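Long-range contacts in kelch-like protein 7 (PDB 3II7), which acts as the substrate-specific adapter of a BTB-CUL3-RBX1 E3 ubiquitin ligase, the present chain being its Kelch-repeat beta-propeller domain: residues Y59-S64 and D93-C98; I104-G109 and L119-D124; C41-R46 and R71-N76. One frame throughout, in Å; residues are numbered along the deposited sequence.

Contact 1: residues Y59-S64 and D93-C98; sequences YILGGS and DSLAAC
L61 lays its CD1 methyl against the isopropyl end of L95, with L61 CD1 and L95 CD1 3.6 Å apart and the two side chains meeting at a slant. L61 CD1 also lies 4.3 Å from A97 CB, so one methyl serves two residues of 93-98. L95 CD2 instead sits 4.0 Å from G62 CA. A beta carbon modelled on G62 would fall 2.6 Å from L95 CD2, and both G62 and G63 have positive phi; they are the double glycine of the Kelch motif. Beyond them, D93 CG is anti to its carbonyl carbon (chi1 -74°), which turns the carboxylate to G63 and S64. D93 OD1 merely packs 3.1 Å from G63 C; the polar bond runs from S64 OG, in one of two conformers, to the syn side of D93 OD2 at 2.9 Å. Replacing D93 by an alanine would probably leave that hydroxyl without its carboxylate partner and open a gap beside G63. R47 NH1 also bonds to S64 OG. Strands 57-61 and 96-100 belong to successive four-stranded sheets, and L61 reaches on to I104 and T106 of strand 103-107, while L95 and A97 touch strand 50-54.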
# COMPACT_ATOMS: atom_id res chain seq x y z
N TYR A 59 9.08 6.99 -3.97
CA TYR A 59 9.81 7.07 -2.70
C TYR A 59 9.66 5.76 -1.96
O TYR A 59 8.51 5.24 -1.78
CB TYR A 59 9.24 8.19 -1.82
CG TYR A 59 9.40 9.55 -2.44
CD1 TYR A 59 10.48 10.37 -2.12
CD2 TYR A 59 8.48 10.02 -3.34
CE1 TYR A 59 10.63 11.61 -2.69
CE2 TYR A 59 8.59 11.29 -3.91
CZ TYR A 59 9.67 12.08 -3.59
OH TYR A 59 9.81 13.31 -4.16
N ILE A 60 10.80 5.19 -1.56
CA ILE A 60 10.84 3.95 -0.78
C ILE A 60 11.37 4.32 0.60
O ILE A 60 12.47 4.90 0.73
CB ILE A 60 11.74 2.91 -1.43
CG1 ILE A 60 11.11 2.47 -2.75
CG2 ILE A 60 11.93 1.66 -0.49
CD1 ILE A 60 11.93 1.55 -3.57
N LEU A 61 10.56 4.05 1.61
CA LEU A 61 10.86 4.55 2.96
C LEU A 61 10.48 3.54 4.05
O LEU A 61 9.64 2.66 3.84
CB LEU A 61 10.20 5.93 3.16
CG LEU A 61 8.69 5.99 2.96
CD1 LEU A 61 7.95 5.53 4.20
CD2 LEU A 61 8.28 7.41 2.57
N GLY A 62 11.14 3.67 5.21
CA GLY A 62 10.90 2.78 6.33
C GLY A 62 11.48 1.40 6.12
O GLY A 62 12.29 1.16 5.19
N GLY A 63 11.08 0.48 6.99
CA GLY A 63 11.57 -0.86 6.92
C GLY A 63 12.95 -1.04 7.51
O GLY A 63 13.57 -0.11 8.06
N SER A 64 13.44 -2.26 7.38
CA SER A 64 14.69 -2.64 8.02
C SER A 64 15.45 -3.66 7.19
O SER A 64 14.89 -4.29 6.30
CB SER A 64 14.40 -3.23 9.40
OG SER A 64 13.48 -4.34 9.31
N ASP A 93 8.97 -0.11 10.90
CA ASP A 93 8.55 -1.16 9.98
C ASP A 93 7.01 -1.19 9.90
O ASP A 93 6.34 -0.82 10.85
CB ASP A 93 9.00 -2.53 10.51
CG ASP A 93 10.52 -2.78 10.34
OD1 ASP A 93 11.25 -1.88 9.91
OD2 ASP A 93 10.97 -3.92 10.62
N SER A 94 6.51 -1.69 8.79
CA SER A 94 5.06 -1.95 8.60
C SER A 94 4.23 -0.66 8.67
O SER A 94 3.05 -0.68 9.03
CB SER A 94 4.58 -3.03 9.60
OG SER A 94 5.36 -4.24 9.43
N LEU A 95 4.87 0.45 8.34
CA LEU A 95 4.20 1.75 8.18
C LEU A 95 3.48 1.76 6.82
O LEU A 95 3.73 0.91 5.97
CB LEU A 95 5.23 2.88 8.27
CG LEU A 95 6.16 3.15 7.08
CD1 LEU A 95 7.07 4.31 7.45
CD2 LEU A 95 6.96 1.92 6.66
N ALA A 96 2.58 2.71 6.65
CA ALA A 96 1.90 2.92 5.40
C ALA A 96 2.27 4.32 4.90
O ALA A 96 2.68 5.18 5.67
CB ALA A 96 0.39 2.79 5.57
N ALA A 97 2.13 4.52 3.60
CA ALA A 97 2.45 5.80 2.98
C ALA A 97 1.55 6.12 1.83
O ALA A 97 1.09 5.21 1.12
CB ALA A 97 3.95 5.84 2.54
N CYS A 98 1.33 7.42 1.60
CA CYS A 98 0.61 7.90 0.45
C CYS A 98 1.03 9.35 0.17
O CYS A 98 1.75 9.94 0.97
CB CYS A 98 -0.90 7.72 0.60
SG CYS A 98 -1.66 8.87 1.72

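Contact 2: residues I104-G109 and L119-D124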
# COMPACT_ATOMS: atom_id res chain seq x y z
N ILE A 104 4.43 13.76 1.11
CA ILE A 104 4.43 12.32 1.33
C ILE A 104 4.12 12.05 2.79
O ILE A 104 4.90 12.43 3.66
CB ILE A 104 5.82 11.70 1.02
CG1 ILE A 104 6.30 12.07 -0.39
CG2 ILE A 104 5.77 10.21 1.23
CD1 ILE A 104 5.36 11.81 -1.47
N TYR A 105 3.01 11.37 3.05
CA TYR A 105 2.59 11.04 4.40
C TYR A 105 2.97 9.61 4.76
O TYR A 105 2.92 8.70 3.92
CB TYR A 105 1.08 11.23 4.57
CG TYR A 105 0.61 12.65 4.39
CD1 TYR A 105 0.43 13.49 5.48
CD2 TYR A 105 0.33 13.16 3.12
CE1 TYR A 105 0.01 14.79 5.33
CE2 TYR A 105 -0.11 14.49 2.96
CZ TYR A 105 -0.26 15.28 4.08
OH TYR A 105 -0.70 16.58 3.94
N THR A 106 3.41 9.45 6.00
CA THR A 106 3.76 8.13 6.56
C THR A 106 3.05 7.95 7.87
O THR A 106 3.03 8.87 8.69
CB THR A 106 5.30 7.97 6.73
OG1 THR A 106 5.80 8.88 7.69
CG2 THR A 106 6.02 8.22 5.38
N SER A 107 2.44 6.78 8.07
CA SER A 107 1.64 6.51 9.28
C SER A 107 1.90 5.18 9.89
O SER A 107 2.10 4.18 9.21
CB SER A 107 0.13 6.59 8.97
OG SER A 107 -0.24 5.55 8.06
N GLY A 108 1.85 5.17 11.21
CA GLY A 108 1.89 3.94 11.96
C GLY A 108 3.18 3.19 11.82
O GLY A 108 4.26 3.79 11.62
N GLY A 109 3.08 1.87 11.95
CA GLY A 109 4.27 1.01 11.94
C GLY A 109 4.74 0.71 13.34
O GLY A 109 4.10 1.08 14.30
N LEU A 119 1.95 7.40 15.10
CA LEU A 119 2.77 8.44 14.51
C LEU A 119 2.40 8.75 13.07
O LEU A 119 2.11 7.85 12.28
CB LEU A 119 4.24 8.01 14.56
CG LEU A 119 5.31 8.98 14.08
CD1 LEU A 119 5.31 10.30 14.86
CD2 LEU A 119 6.65 8.27 14.23
N PHE A 120 2.41 10.03 12.75
CA PHE A 120 2.05 10.52 11.42
C PHE A 120 3.06 11.62 11.08
O PHE A 120 3.10 12.63 11.75
CB PHE A 120 0.60 11.06 11.49
CG PHE A 120 -0.05 11.33 10.16
CD1 PHE A 120 0.02 10.42 9.12
CD2 PHE A 120 -0.81 12.50 9.95
CE1 PHE A 120 -0.63 10.67 7.93
CE2 PHE A 120 -1.45 12.74 8.74
CZ PHE A 120 -1.35 11.81 7.74
N GLU A 121 3.88 11.39 10.06
CA GLU A 121 4.98 12.31 9.67
C GLU A 121 4.89 12.55 8.18
O GLU A 121 4.66 11.60 7.43
CB GLU A 121 6.37 11.69 10.02
CG GLU A 121 6.55 11.27 11.49
CD GLU A 121 7.94 10.70 11.85
OE1 GLU A 121 8.51 9.88 11.08
OE2 GLU A 121 8.44 11.02 12.94
N CYS A 122 5.09 13.79 7.71
CA CYS A 122 5.06 14.01 6.28
C CYS A 122 6.26 14.76 5.77
O CYS A 122 6.88 15.54 6.50
CB CYS A 122 3.75 14.63 5.84
SG CYS A 122 3.63 16.38 5.79
N TYR A 123 6.59 14.47 4.51
CA TYR A 123 7.74 15.01 3.83
C TYR A 123 7.22 15.96 2.77
O TYR A 123 6.42 15.56 1.91
CB TYR A 123 8.53 13.89 3.17
CG TYR A 123 9.79 14.32 2.40
CD1 TYR A 123 10.93 14.77 3.07
CD2 TYR A 123 9.85 14.23 1.01
CE1 TYR A 123 12.08 15.14 2.38
CE2 TYR A 123 11.01 14.59 0.31
CZ TYR A 123 12.11 15.05 1.00
OH TYR A 123 13.24 15.39 0.32
N ASP A 124 7.67 17.21 2.83
CA ASP A 124 7.28 18.22 1.85
C ASP A 124 8.26 18.12 0.69
O ASP A 124 9.43 18.42 0.85
CB ASP A 124 7.29 19.61 2.46
CG ASP A 124 6.75 20.66 1.51
OD1 ASP A 124 7.20 20.70 0.35
OD2 ASP A 124 5.88 21.44 1.91
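I104 with Y123 and T106 with E121 are the hydrogen-bonded pairs of an antiparallel ladder, which joins the two middle strands of a four-stranded Kelch propeller blade. The strand axes come within 4.6 Å, and their directions differ by 162°. Each of these pairs is closed by two backbone bonds, I104 N to Y123 O being one at 2.8 Å. G108 N continues the ladder to L119 O at 2.9 Å; G108 and G109 form the double glycine of this repeat, both with positive phi. Y105 with C122 and S107 with F120 are the non-hydrogen-bonded pairs.

The Y105-F120 ring contact lies on the face that carries Y105, S107, F120 and C122. F120 has CG anti to its backbone N (chi1 -167°), which carries the ring past S107 to Y105. The two rings are nearly parallel, 19° apart, but displaced along their planes until the centroids are 5.4 Å apart, leaving little overlap; F120 CZ comes within 3.3 Å of Y105 CD1. C122 CB rests over one face of the Y105 ring, 4.0 Å from its centroid in a CH-pi contact, and C122 SG lies obliquely to that ring, a sulfur-aromatic contact. Y174 and W181 meet the F120 ring edge-to-face.

On the face of I104, T106, E121 and Y123, T106 and E121 supply the polar groups. The E121 carboxylate is salt-bridged to R92, which also bonds to T106 OG1. That hydroxyl donates to E121 O at 3.0 Å, tilted from the carbonyl plane, so E121 O accepts both T106 OG1 and T106 N.

Contact 3: residues C41-R46 and R71-N76; sequences CPFEKR and RMDCYN. With EDO (1,2-ethanediol), chain G; EDO (1,2-ethanediol), chain M; EDO (1,2-ethanediol), chain B; EDO (1,2-ethanediol), chain H.
R46 grips the main chain and the side chain of strand 71-76 at once. Its chain is extended from CG to NE (chi2 -170°), which brings the guanidinium edge-on to R71 O: R46 NH1 donates to R71 O at 3.1 Å, nearly in line with the carbonyl bond, and R46 NH2 to R71 O at 2.8 Å from above the carbonyl plane. R46 NH2 also forms a salt bridge to D73 OD2 at 2.9 Å, in the plane of the guanidinium but 71° out of that of the carboxylate. The remaining N-H groups have partners too. R46 NE donates to a water at 2.9 Å, which passes a hydrogen on to D73 OD2, and R46 NH1 also reaches G62 O. All the donor nitrogens of R46 are therefore engaged.

D73 is loaded as heavily. R71 bends at chi3 and meets it side-on, R71 NE to D73 OD1 at 2.7 Å and R71 NH2 to D73 OD2 at 3.0 Å, each oxygen using its syn lone pair. S84 OG is a further partner of OD1. OD2 thus collects hydrogens from two arginines and the water.

The F43 ring lies flat on this carboxylate: the planes are 5° apart, and D73 CG stands 3.7 Å from the ring plane over its centre. P42 CG touches the opposite face towards the rim, and W82 meets the ring edge-to-face. Ethanediol molecules, probably from the crystallisation liquor, bond to the backbone of C41, K45 and R46.

R46, R71 and D73 form a salt-bridge network joining the loop between strands 35-38 and 50-54 to strand 71-76 of the next propeller blade. With two arginines converging on it beneath an aromatic lid, D73 is likely to stay ionised, and its charge would partly offset theirs.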
# COMPACT_ATOMS: atom_id res chain seq x y z
N CYS A 41 17.58 -1.61 -10.16
CA CYS A 41 17.59 -1.10 -8.78
C CYS A 41 18.87 -1.54 -8.11
O CYS A 41 19.12 -2.74 -8.01
CB CYS A 41 16.44 -1.66 -7.99
SG CYS A 41 16.36 -1.14 -6.26
N PRO A 42 19.67 -0.59 -7.63
CA PRO A 42 20.95 -0.92 -7.01
C PRO A 42 20.88 -1.06 -5.47
O PRO A 42 21.92 -1.14 -4.81
CB PRO A 42 21.79 0.28 -7.38
CG PRO A 42 20.83 1.42 -7.24
CD PRO A 42 19.50 0.88 -7.71
N PHE A 43 19.68 -1.12 -4.92
CA PHE A 43 19.46 -1.26 -3.46
C PHE A 43 18.86 -2.60 -3.12
O PHE A 43 17.95 -3.09 -3.81
CB PHE A 43 18.55 -0.16 -2.94
CG PHE A 43 19.09 1.23 -3.20
CD1 PHE A 43 20.23 1.66 -2.55
CD2 PHE A 43 18.45 2.09 -4.07
CE1 PHE A 43 20.74 2.92 -2.79
CE2 PHE A 43 18.95 3.36 -4.31
CZ PHE A 43 20.10 3.77 -3.67
N GLU A 44 19.36 -3.18 -2.03
CA GLU A 44 18.89 -4.47 -1.55
C GLU A 44 17.48 -4.35 -0.98
O GLU A 44 17.05 -3.26 -0.59
CB GLU A 44 19.84 -5.00 -0.49
CG GLU A 44 21.19 -5.37 -1.05
CD GLU A 44 22.02 -6.19 -0.08
OE1 GLU A 44 21.85 -6.03 1.15
OE2 GLU A 44 22.83 -7.01 -0.56
N LYS A 45 16.78 -5.48 -0.93
CA LYS A 45 15.44 -5.55 -0.39
C LYS A 45 15.39 -5.01 1.02
O LYS A 45 16.30 -5.27 1.82
CB LYS A 45 15.00 -7.01 -0.26
CG LYS A 45 14.86 -7.79 -1.50
CD LYS A 45 14.81 -9.31 -1.18
CE LYS A 45 13.43 -9.76 -0.79
NZ LYS A 45 12.56 -9.81 -1.98
N ARG A 46 14.31 -4.28 1.31
CA ARG A 46 13.97 -3.87 2.65
C ARG A 46 12.89 -4.79 3.19
O ARG A 46 11.99 -5.22 2.43
CB ARG A 46 13.39 -2.47 2.65
CG ARG A 46 14.31 -1.40 2.21
CD ARG A 46 13.74 -0.04 2.47
NE ARG A 46 14.58 1.01 1.91
CZ ARG A 46 14.69 2.26 2.40
NH1 ARG A 46 14.02 2.63 3.49
NH2 ARG A 46 15.49 3.12 1.82
N ARG A 71 17.40 6.01 5.63
CA ARG A 71 17.46 6.63 4.34
C ARG A 71 16.18 6.37 3.54
O ARG A 71 15.60 5.29 3.62
CB ARG A 71 18.60 5.99 3.59
CG ARG A 71 18.96 6.62 2.30
CD ARG A 71 20.16 5.88 1.68
NE ARG A 71 19.78 4.57 1.19
CZ ARG A 71 20.11 3.40 1.72
NH1 ARG A 71 20.94 3.30 2.77
NH2 ARG A 71 19.64 2.30 1.18
N MET A 72 15.78 7.35 2.71
CA MET A 72 14.66 7.20 1.75
C MET A 72 15.28 7.10 0.37
O MET A 72 16.04 7.98 -0.03
CB MET A 72 13.75 8.45 1.83
CG MET A 72 12.61 8.52 0.86
SD MET A 72 11.36 9.68 1.50
CE MET A 72 12.21 11.24 1.28
N ASP A 73 14.99 6.02 -0.34
CA ASP A 73 15.51 5.85 -1.70
C ASP A 73 14.45 6.26 -2.70
O ASP A 73 13.27 5.94 -2.53
CB ASP A 73 15.99 4.42 -1.89
CG ASP A 73 17.19 4.10 -1.04
OD1 ASP A 73 18.08 4.99 -0.89
OD2 ASP A 73 17.24 2.96 -0.48
N CYS A 74 14.87 7.01 -3.71
CA CYS A 74 13.94 7.68 -4.62
C CYS A 74 14.27 7.30 -6.04
O CYS A 74 15.45 7.41 -6.46
CB CYS A 74 14.03 9.17 -4.45
SG CYS A 74 13.91 9.78 -2.72
N TYR A 75 13.27 6.89 -6.78
CA TYR A 75 13.46 6.51 -8.17
C TYR A 75 12.70 7.46 -9.07
O TYR A 75 11.46 7.51 -9.02
CB TYR A 75 12.98 5.11 -8.39
CG TYR A 75 13.09 4.63 -9.82
CD1 TYR A 75 14.34 4.49 -10.43
CD2 TYR A 75 11.94 4.29 -10.56
CE1 TYR A 75 14.44 4.04 -11.75
CE2 TYR A 75 12.04 3.82 -11.88
CZ TYR A 75 13.28 3.70 -12.46
OH TYR A 75 13.39 3.28 -13.74
N ASN A 76 13.44 8.22 -9.87
CA ASN A 76 12.86 9.09 -10.85
C ASN A 76 12.49 8.25 -12.08
O ASN A 76 13.37 7.72 -12.79
CB ASN A 76 13.79 10.23 -11.22
CG ASN A 76 13.14 11.22 -12.15
OD1 ASN A 76 12.68 10.85 -13.22
ND2 ASN A 76 13.05 12.49 -11.72
C1 EDO G . 11.94 -3.65 -1.60
O1 EDO G . 12.75 -2.96 -0.65
C2 EDO G . 10.93 -4.57 -0.93
O2 EDO G . 11.60 -5.61 -0.17
C1 EDO M . 19.78 -9.23 -2.06
O1 EDO M . 20.47 -8.69 -3.19
C2 EDO M . 18.27 -8.98 -2.17
O2 EDO M . 17.99 -7.73 -2.79
C1 EDO B . 15.97 -5.13 -10.05
O1 EDO B . 15.24 -5.47 -11.25
C2 EDO B . 17.44 -5.49 -10.16
O2 EDO B . 18.22 -4.50 -10.85
C1 EDO H . 8.20 -4.14 1.75
O1 EDO H . 9.48 -4.03 2.37
C2 EDO H . 7.39 -5.30 2.28
O2 EDO H . 6.03 -5.13 1.87
O HOH W 1 16.11 0.58 -0.46

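In the fold
Contact 1 and contact 2 are buried, their centres about 9 and 13 Å from the centre of the chain, whereas contact 3, at about 17 Å, is only partly buried. Contact 2 lies within one blade; contact 1 joins that blade's first strand, 96-100, to the preceding sheet, and contact 3 fastens a loop to strand 71-76 of that sheet. Neighbouring strands connect them: 96-100 pairs with 103-107, and 57-61 with 71-76. R46 of contact 3 reaches G62 O of contact 1. The chemistry changes accordingly, from mostly apolar between blades, through backbone bonding and aromatic contact inside a blade, to a charged network towards the periphery.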